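Local coordinates for protein glucose-6-phosphate isomerase (Chlamydia trachomatis D/UW-3/CX, PDB 6OTU) that catalyses the reversible isomerization of glucose-6-phosphate to fructose-6-phosphate, at residues F149-E161 and P176-D188. Residues are numbered along the deposited sequence; the frame is centred on the assembly and turned at random.
Sequences FSTLVQIGIGGSE and PSDKRIFFVSNID. With G6Q (glucose-6-phosphate), chain E.
Backbone hydrogen bonds linking S150, L152, Q154 and G156 with R180, F182 and V184 set the parallel register. R180 N donates to S150 O and L152 N returns the bond to R180 O at 2.8 Å; the ladder continues to G156 N and V184 O at 3.0 Å, every N-H...O angle at least 159°. The short strand axes approach to 4.6 Å and are inclined 17° to each other. Before the ladder starts, K179 NZ donates to F149 O at 2.7 Å, its chain bent about the CB-CG bond to bring the ammonium back to that carbonyl; R146 O is a second acceptor.

Strands 151-155 and 180-184, joined through helix 162-172, form a beta-alpha-beta unit at the edge of the five-stranded parallel sheet of a sugar isomerase (SIS) domain. Strand 204-209 flanks 151-155 on its other side, and helix 275-285 packs on L152 and Q154.

Apolar contacts occupy both faces. On the face carrying T151 and V153, V153 CG1 meets V184 CG2 at 3.8 Å, and T151 CG2 reaches the F182 ring at its edge. On the face of L152 and Q154, I181 CD1 lies 3.7 Å from L152 CB, while F183 CD2 approaches Q154 CB with amide and ring planes 65° apart. E161 CG, anti to its own N, meets F183 CD2 at 3.9 Å.

The polar end of Q154 links strand 151-155 to the ligand-binding loop 157-160. Q154 NE2 donates to S160 O, holding the turn from which S160 OG donates a hydrogen bond to O1P of glucose-6-phosphate at 2.7 Å and G159 N donates to O3 of the same ligand. S185 OG pairs with N383 of the second subunit.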
ATOM      1  N   PHE A 149     -16.692  24.543  15.247  1.00 43.50           N
ATOM      2  CA  PHE A 149     -15.715  24.245  14.202  1.00 40.40           C
ATOM      3  C   PHE A 149     -16.309  23.357  13.114  1.00 41.28           C
ATOM      4  O   PHE A 149     -17.051  22.410  13.397  1.00 35.50           O
ATOM      5  CB  PHE A 149     -14.482  23.554  14.772  1.00 42.15           C
ATOM      6  CG  PHE A 149     -13.886  24.255  15.965  1.00 45.43           C
ATOM      7  CD1 PHE A 149     -12.985  25.295  15.797  1.00 46.94           C
ATOM      8  CD2 PHE A 149     -14.216  23.863  17.248  1.00 37.04           C
ATOM      9  CE1 PHE A 149     -12.421  25.931  16.900  1.00 45.53           C
ATOM     10  CE2 PHE A 149     -13.658  24.500  18.350  1.00 37.30           C
ATOM     11  CZ  PHE A 149     -12.766  25.530  18.179  1.00 39.38           C
ATOM     12  N   SER A 150     -15.952  23.657  11.868  1.00 38.04           N
ATOM     13  CA  SER A 150     -16.302  22.837  10.720  1.00 34.40           C
ATOM     14  C   SER A 150     -15.188  21.883  10.311  1.00 41.95           C
ATOM     15  O   SER A 150     -15.443  20.953   9.543  1.00 47.98           O
ATOM     16  CB  SER A 150     -16.644  23.754   9.539  1.00 35.07           C
ATOM     17  OG  SER A 150     -15.514  24.553   9.232  1.00 35.02           O
ATOM     18  N   THR A 151     -13.979  22.072  10.832  1.00 39.60           N
ATOM     19  CA  THR A 151     -12.763  21.468  10.302  1.00 38.99           C
ATOM     20  C   THR A 151     -11.881  20.968  11.436  1.00 39.44           C
ATOM     21  O   THR A 151     -11.605  21.714  12.378  1.00 39.74           O
ATOM     22  CB  THR A 151     -11.999  22.504   9.471  1.00 40.46           C
ATOM     23  OG1 THR A 151     -12.864  22.989   8.436  1.00 42.51           O
ATOM     24  CG2 THR A 151     -10.744  21.908   8.864  1.00 41.07           C
ATOM     25  N   LEU A 152     -11.420  19.724  11.338  1.00 35.79           N
ATOM     26  CA  LEU A 152     -10.484  19.164  12.307  1.00 36.07           C
ATOM     27  C   LEU A 152      -9.225  18.698  11.583  1.00 38.51           C
ATOM     28  O   LEU A 152      -9.311  18.020  10.550  1.00 37.29           O
ATOM     29  CB  LEU A 152     -11.119  18.000  13.094  1.00 31.28           C
ATOM     30  CG  LEU A 152     -10.286  17.455  14.267  1.00 31.17           C
ATOM     31  CD1 LEU A 152     -11.174  17.028  15.400  1.00 40.81           C
ATOM     32  CD2 LEU A 152      -9.371  16.300  13.858  1.00 32.90           C
ATOM     33  N   VAL A 153      -8.059  19.041  12.136  1.00 41.47           N
ATOM     34  CA  VAL A 153      -6.759  18.649  11.584  1.00 38.65           C
ATOM     35  C   VAL A 153      -6.011  17.843  12.635  1.00 30.60           C
ATOM     36  O   VAL A 153      -5.621  18.381  13.676  1.00 30.87           O
ATOM     37  CB  VAL A 153      -5.923  19.858  11.149  1.00 39.42           C
ATOM     38  CG1 VAL A 153      -4.550  19.395  10.667  1.00 30.70           C
ATOM     39  CG2 VAL A 153      -6.653  20.646  10.060  1.00 36.13           C
ATOM     40  N   GLN A 154      -5.805  16.560  12.376  1.00 33.36           N
ATOM     41  CA  GLN A 154      -5.058  15.722  13.302  1.00 34.24           C
ATOM     42  C   GLN A 154      -3.585  15.765  12.925  1.00 31.77           C
ATOM     43  O   GLN A 154      -3.209  15.344  11.828  1.00 30.11           O
ATOM     44  CB  GLN A 154      -5.565  14.283  13.291  1.00 37.25           C
ATOM     45  CG  GLN A 154      -4.847  13.384  14.274  1.00 39.30           C
ATOM     46  CD  GLN A 154      -5.786  12.470  15.054  1.00 40.18           C
ATOM     47  OE1 GLN A 154      -6.912  12.853  15.407  1.00 34.10           O
ATOM     48  NE2 GLN A 154      -5.316  11.256  15.343  1.00 35.82           N
ATOM     49  N   ILE A 155      -2.767  16.288  13.832  1.00 30.61           N
ATOM     50  CA  ILE A 155      -1.318  16.300  13.708  1.00 37.10           C
ATOM     51  C   ILE A 155      -0.784  15.133  14.525  1.00 39.60           C
ATOM     52  O   ILE A 155      -1.001  15.063  15.739  1.00 42.66           O
ATOM     53  CB  ILE A 155      -0.718  17.634  14.190  1.00 31.12           C
ATOM     54  CG1 ILE A 155      -1.204  18.797  13.314  1.00 31.07           C
ATOM     55  CG2 ILE A 155       0.804  17.563  14.214  1.00 35.34           C
ATOM     56  CD1 ILE A 155      -0.645  20.156  13.701  1.00 31.53           C
ATOM     57  N   GLY A 156      -0.093  14.220  13.863  1.00 37.75           N
ATOM     58  CA  GLY A 156       0.406  13.019  14.511  1.00 33.92           C
ATOM     59  C   GLY A 156       0.875  12.050  13.453  1.00 38.85           C
ATOM     60  O   GLY A 156       0.542  12.169  12.269  1.00 38.29           O
ATOM     61  N   ILE A 157       1.659  11.071  13.892  1.00 34.77           N
ATOM     62  CA  ILE A 157       2.307  10.156  12.964  1.00 31.61           C
ATOM     63  C   ILE A 157       2.253   8.749  13.537  1.00 31.41           C
ATOM     64  O   ILE A 157       2.048   8.553  14.739  1.00 31.74           O
ATOM     65  CB  ILE A 157       3.769  10.607  12.683  1.00 31.41           C
ATOM     66  CG1 ILE A 157       4.366   9.913  11.440  1.00 31.37           C
ATOM     67  CG2 ILE A 157       4.620  10.454  13.930  1.00 32.04           C
ATOM     68  CD1 ILE A 157       5.696  10.552  10.957  1.00 31.63           C
ATOM     69  N   GLY A 158       2.424   7.758  12.655  1.00 31.39           N
ATOM     70  CA  GLY A 158       2.479   6.374  13.113  1.00 32.66           C
ATOM     71  C   GLY A 158       1.173   5.943  13.757  1.00 36.14           C
ATOM     72  O   GLY A 158       0.088   6.168  13.214  1.00 31.24           O
ATOM     73  N   GLY A 159       1.267   5.335  14.946  1.00 38.84           N
ATOM     74  CA  GLY A 159       0.075   4.936  15.679  1.00 40.13           C
ATOM     75  C   GLY A 159      -0.871   6.082  15.997  1.00 37.83           C
ATOM     76  O   GLY A 159      -2.070   5.858  16.194  1.00 35.11           O
ATOM     77  N   SER A 160      -0.361   7.312  16.044  1.00 35.63           N
ATOM     78  CA  SER A 160      -1.198   8.480  16.294  1.00 36.54           C
ATOM     79  C   SER A 160      -1.985   8.950  15.076  1.00 38.12           C
ATOM     80  O   SER A 160      -2.816   9.852  15.228  1.00 38.42           O
ATOM     81  CB  SER A 160      -0.358   9.648  16.837  1.00 35.63           C
ATOM     82  OG  SER A 160       0.187   9.350  18.120  1.00 37.54           O
ATOM     83  N   GLU A 161      -1.759   8.372  13.887  1.00 35.64           N
ATOM     84  CA  GLU A 161      -2.504   8.757  12.691  1.00 35.65           C
ATOM     85  C   GLU A 161      -3.235   7.602  12.022  1.00 38.55           C
ATOM     86  O   GLU A 161      -4.417   7.739  11.682  1.00 42.88           O
ATOM     87  CB  GLU A 161      -1.569   9.407  11.662  1.00 39.15           C
ATOM     88  CG  GLU A 161      -2.292   9.786  10.362  1.00 44.69           C
ATOM     89  CD  GLU A 161      -1.464   9.568   9.106  1.00 53.82           C
ATOM     90  OE1 GLU A 161      -0.553   8.713   9.115  1.00 59.50           O
ATOM     91  OE2 GLU A 161      -1.732  10.259   8.100  1.00 60.48           O
ATOM     92  N   PRO A 176     -23.779  10.568   8.853  1.00 51.26           N
ATOM     93  CA  PRO A 176     -23.883  11.902   8.244  1.00 53.56           C
ATOM     94  C   PRO A 176     -22.975  12.890   8.962  1.00 50.75           C
ATOM     95  O   PRO A 176     -22.887  12.894  10.192  1.00 50.76           O
ATOM     96  CB  PRO A 176     -25.361  12.268   8.429  1.00 58.01           C
ATOM     97  CG  PRO A 176     -26.038  11.015   8.957  1.00 52.58           C
ATOM     98  CD  PRO A 176     -24.989  10.185   9.593  1.00 47.04           C
ATOM     99  N   SER A 177     -22.283  13.719   8.179  1.00 50.59           N
ATOM    100  CA  SER A 177     -21.310  14.655   8.726  1.00 47.95           C
ATOM    101  C   SER A 177     -21.006  15.727   7.685  1.00 45.66           C
ATOM    102  O   SER A 177     -20.875  15.422   6.501  1.00 44.05           O
ATOM    103  CB  SER A 177     -20.023  13.921   9.144  1.00 49.72           C
ATOM    104  OG  SER A 177     -18.899  14.790   9.184  1.00 49.46           O
ATOM    105  N   ASP A 178     -20.910  16.980   8.136  1.00 47.29           N
ATOM    106  CA  ASP A 178     -20.413  18.083   7.314  1.00 53.41           C
ATOM    107  C   ASP A 178     -19.017  18.543   7.739  1.00 50.44           C
ATOM    108  O   ASP A 178     -18.531  19.563   7.244  1.00 52.41           O
ATOM    109  CB  ASP A 178     -21.396  19.262   7.345  1.00 62.62           C
ATOM    110  CG  ASP A 178     -21.739  19.728   8.770  1.00 76.47           C
ATOM    111  OD1 ASP A 178     -21.417  19.023   9.757  1.00 80.28           O
ATOM    112  OD2 ASP A 178     -22.341  20.818   8.902  1.00 80.31           O
ATOM    113  N   LYS A 179     -18.366  17.814   8.647  1.00 46.18           N
ATOM    114  CA  LYS A 179     -17.021  18.163   9.085  1.00 39.69           C
ATOM    115  C   LYS A 179     -16.002  17.814   8.016  1.00 40.92           C
ATOM    116  O   LYS A 179     -16.108  16.785   7.340  1.00 40.89           O
ATOM    117  CB  LYS A 179     -16.664  17.429  10.377  1.00 37.95           C
ATOM    118  CG  LYS A 179     -17.632  17.685  11.512  1.00 37.53           C
ATOM    119  CD  LYS A 179     -17.927  19.178  11.649  1.00 33.99           C
ATOM    120  CE  LYS A 179     -18.865  19.430  12.840  1.00 38.40           C
ATOM    121  NZ  LYS A 179     -19.203  20.876  13.030  1.00 34.74           N
ATOM    122  N   ARG A 180     -15.006  18.676   7.870  1.00 36.04           N
ATOM    123  CA  ARG A 180     -13.864  18.404   7.019  1.00 40.09           C
ATOM    124  C   ARG A 180     -12.683  17.992   7.889  1.00 40.12           C
ATOM    125  O   ARG A 180     -12.371  18.665   8.882  1.00 37.58           O
ATOM    126  CB  ARG A 180     -13.523  19.631   6.181  1.00 53.19           C
ATOM    127  CG  ARG A 180     -14.729  20.314   5.560  1.00 50.09           C
ATOM    128  CD  ARG A 180     -14.292  21.632   4.936  1.00 57.45           C
ATOM    129  NE  ARG A 180     -13.526  21.442   3.704  1.00 57.53           N
ATOM    130  CZ  ARG A 180     -12.479  22.183   3.345  1.00 59.69           C
ATOM    131  NH1 ARG A 180     -12.055  23.167   4.133  1.00 58.53           N
ATOM    132  NH2 ARG A 180     -11.857  21.947   2.192  1.00 57.41           N
ATOM    133  N   ILE A 181     -12.034  16.886   7.514  1.00 35.59           N
ATOM    134  CA  ILE A 181     -11.083  16.186   8.371  1.00 37.29           C
ATOM    135  C   ILE A 181      -9.792  15.971   7.595  1.00 38.73           C
ATOM    136  O   ILE A 181      -9.811  15.449   6.474  1.00 43.25           O
ATOM    137  CB  ILE A 181     -11.654  14.843   8.875  1.00 40.81           C
ATOM    138  CG1 ILE A 181     -13.059  15.039   9.468  1.00 37.99           C
ATOM    139  CG2 ILE A 181     -10.724  14.190   9.885  1.00 30.43           C
ATOM    140  CD1 ILE A 181     -13.079  15.837  10.746  1.00 31.17           C
ATOM    141  N   PHE A 182      -8.672  16.375   8.191  1.00 34.96           N
ATOM    142  CA  PHE A 182      -7.360  16.254   7.570  1.00 36.65           C
ATOM    143  C   PHE A 182      -6.383  15.626   8.550  1.00 35.65           C
ATOM    144  O   PHE A 182      -6.549  15.710   9.774  1.00 37.05           O
ATOM    145  CB  PHE A 182      -6.822  17.625   7.112  1.00 37.27           C
ATOM    146  CG  PHE A 182      -7.716  18.325   6.132  1.00 36.25           C
ATOM    147  CD1 PHE A 182      -8.744  19.145   6.573  1.00 34.87           C
ATOM    148  CD2 PHE A 182      -7.543  18.142   4.765  1.00 33.91           C
ATOM    149  CE1 PHE A 182      -9.582  19.771   5.668  1.00 37.24           C
ATOM    150  CE2 PHE A 182      -8.373  18.771   3.849  1.00 33.16           C
ATOM    151  CZ  PHE A 182      -9.394  19.589   4.299  1.00 34.96           C
ATOM    152  N   PHE A 183      -5.348  14.999   7.994  1.00 33.75           N
ATOM    153  CA  PHE A 183      -4.267  14.419   8.783  1.00 35.26           C
ATOM    154  C   PHE A 183      -2.952  14.982   8.288  1.00 34.51           C
ATOM    155  O   PHE A 183      -2.635  14.872   7.102  1.00 29.97           O
ATOM    156  CB  PHE A 183      -4.254  12.890   8.699  1.00 29.75           C
ATOM    157  CG  PHE A 183      -5.520  12.263   9.175  1.00 37.94           C
ATOM    158  CD1 PHE A 183      -6.603  12.133   8.321  1.00 29.83           C
ATOM    159  CD2 PHE A 183      -5.642  11.823  10.488  1.00 35.04           C
ATOM    160  CE1 PHE A 183      -7.785  11.561   8.770  1.00 41.02           C
ATOM    161  CE2 PHE A 183      -6.822  11.241  10.936  1.00 34.95           C
ATOM    162  CZ  PHE A 183      -7.894  11.112  10.071  1.00 29.85           C
ATOM    163  N   VAL A 184      -2.195  15.585   9.200  1.00 33.03           N
ATOM    164  CA  VAL A 184      -0.853  16.084   8.928  1.00 32.90           C
ATOM    165  C   VAL A 184       0.108  15.231   9.750  1.00 35.92           C
ATOM    166  O   VAL A 184       0.047  15.222  10.987  1.00 33.51           O
ATOM    167  CB  VAL A 184      -0.731  17.581   9.266  1.00 32.22           C
ATOM    168  CG1 VAL A 184       0.710  18.079   9.126  1.00 30.56           C
ATOM    169  CG2 VAL A 184      -1.657  18.388   8.392  1.00 30.68           C
ATOM    170  N   SER A 185       0.987  14.505   9.067  1.00 39.10           N
ATOM    171  CA  SER A 185       1.798  13.496   9.737  1.00 36.98           C
ATOM    172  C   SER A 185       3.281  13.635   9.406  1.00 32.84           C
ATOM    173  O   SER A 185       4.115  13.743  10.311  1.00 33.37           O
ATOM    174  CB  SER A 185       1.287  12.099   9.367  1.00 34.41           C
ATOM    175  OG  SER A 185       1.198  11.946   7.948  1.00 40.95           O
ATOM    176  N   ASN A 186       3.616  13.644   8.116  1.00 32.73           N
ATOM    177  CA  ASN A 186       5.008  13.644   7.673  1.00 39.45           C
ATOM    178  C   ASN A 186       5.735  14.909   8.129  1.00 39.02           C
ATOM    179  O   ASN A 186       5.165  16.002   8.185  1.00 39.06           O
ATOM    180  CB  ASN A 186       5.058  13.544   6.138  1.00 42.57           C
ATOM    181  CG  ASN A 186       6.364  12.937   5.607  1.00 37.96           C
ATOM    182  OD1 ASN A 186       7.422  13.026   6.233  1.00 37.39           O
ATOM    183  ND2 ASN A 186       6.281  12.325   4.425  1.00 32.87           N
ATOM    184  N   ILE A 187       7.024  14.764   8.440  1.00 31.54           N
ATOM    185  CA  ILE A 187       7.801  15.976   8.641  1.00 33.48           C
ATOM    186  C   ILE A 187       8.014  16.722   7.324  1.00 32.57           C
ATOM    187  O   ILE A 187       8.301  17.924   7.347  1.00 33.76           O
ATOM    188  CB  ILE A 187       9.149  15.700   9.328  1.00 39.47           C
ATOM    189  CG1 ILE A 187       9.624  16.998   9.991  1.00 45.61           C
ATOM    190  CG2 ILE A 187      10.163  15.089   8.353  1.00 34.18           C
ATOM    191  CD1 ILE A 187      11.010  16.982  10.432  1.00 53.70           C
ATOM    192  N   ASP A 188       7.862  16.044   6.179  1.00 31.76           N
ATOM    193  CA  ASP A 188       7.758  16.710   4.888  1.00 31.83           C
ATOM    194  C   ASP A 188       6.771  17.870   4.996  1.00 31.68           C
ATOM    195  O   ASP A 188       5.570  17.645   5.136  1.00 41.95           O
ATOM    196  CB  ASP A 188       7.311  15.711   3.819  1.00 31.74           C
ATOM    197  CG  ASP A 188       7.156  16.339   2.444  1.00 37.55           C
ATOM    198  OD1 ASP A 188       7.443  17.541   2.261  1.00 42.99           O
ATOM    199  OD2 ASP A 188       6.777  15.608   1.518  1.00 40.35           O
TER
HETATM  200  C1  G6Q E 604       3.255   2.834  17.714  1.00 50.79           C
HETATM  201  C2  G6Q E 604       4.688   3.301  17.444  1.00 54.40           C
HETATM  202  C3  G6Q E 604       4.774   4.576  16.613  1.00 43.73           C
HETATM  203  C4  G6Q E 604       4.313   5.836  17.355  1.00 33.23           C
HETATM  204  C5  G6Q E 604       4.745   7.105  16.619  1.00 32.86           C
HETATM  205  C6  G6Q E 604       4.151   8.354  17.224  1.00 30.57           C
HETATM  206  O1  G6Q E 604       3.067   1.936  18.466  1.00 45.79           O
HETATM  207  O2  G6Q E 604       5.399   3.482  18.662  1.00 65.05           O
HETATM  208  O3  G6Q E 604       4.005   4.428  15.417  1.00 43.87           O
HETATM  209  O4  G6Q E 604       2.893   5.839  17.484  1.00 28.98           O
HETATM  210  O5  G6Q E 604       6.174   7.175  16.614  1.00 33.71           O
HETATM  211  O6  G6Q E 604       4.530   8.392  18.627  1.00 37.13           O
HETATM  212  P   G6Q E 604       3.870   9.501  19.602  1.00 39.08           P
HETATM  213  O1P G6Q E 604       2.379   9.212  19.642  1.00 36.08           O
HETATM  214  O2P G6Q E 604       4.551   9.266  20.945  1.00 46.74           O
HETATM  215  O3P G6Q E 604       4.188  10.857  19.006  1.00 36.59           O
HETATM  216  O   HOH W   1     -12.009  24.827   6.390  1.00 55.37           O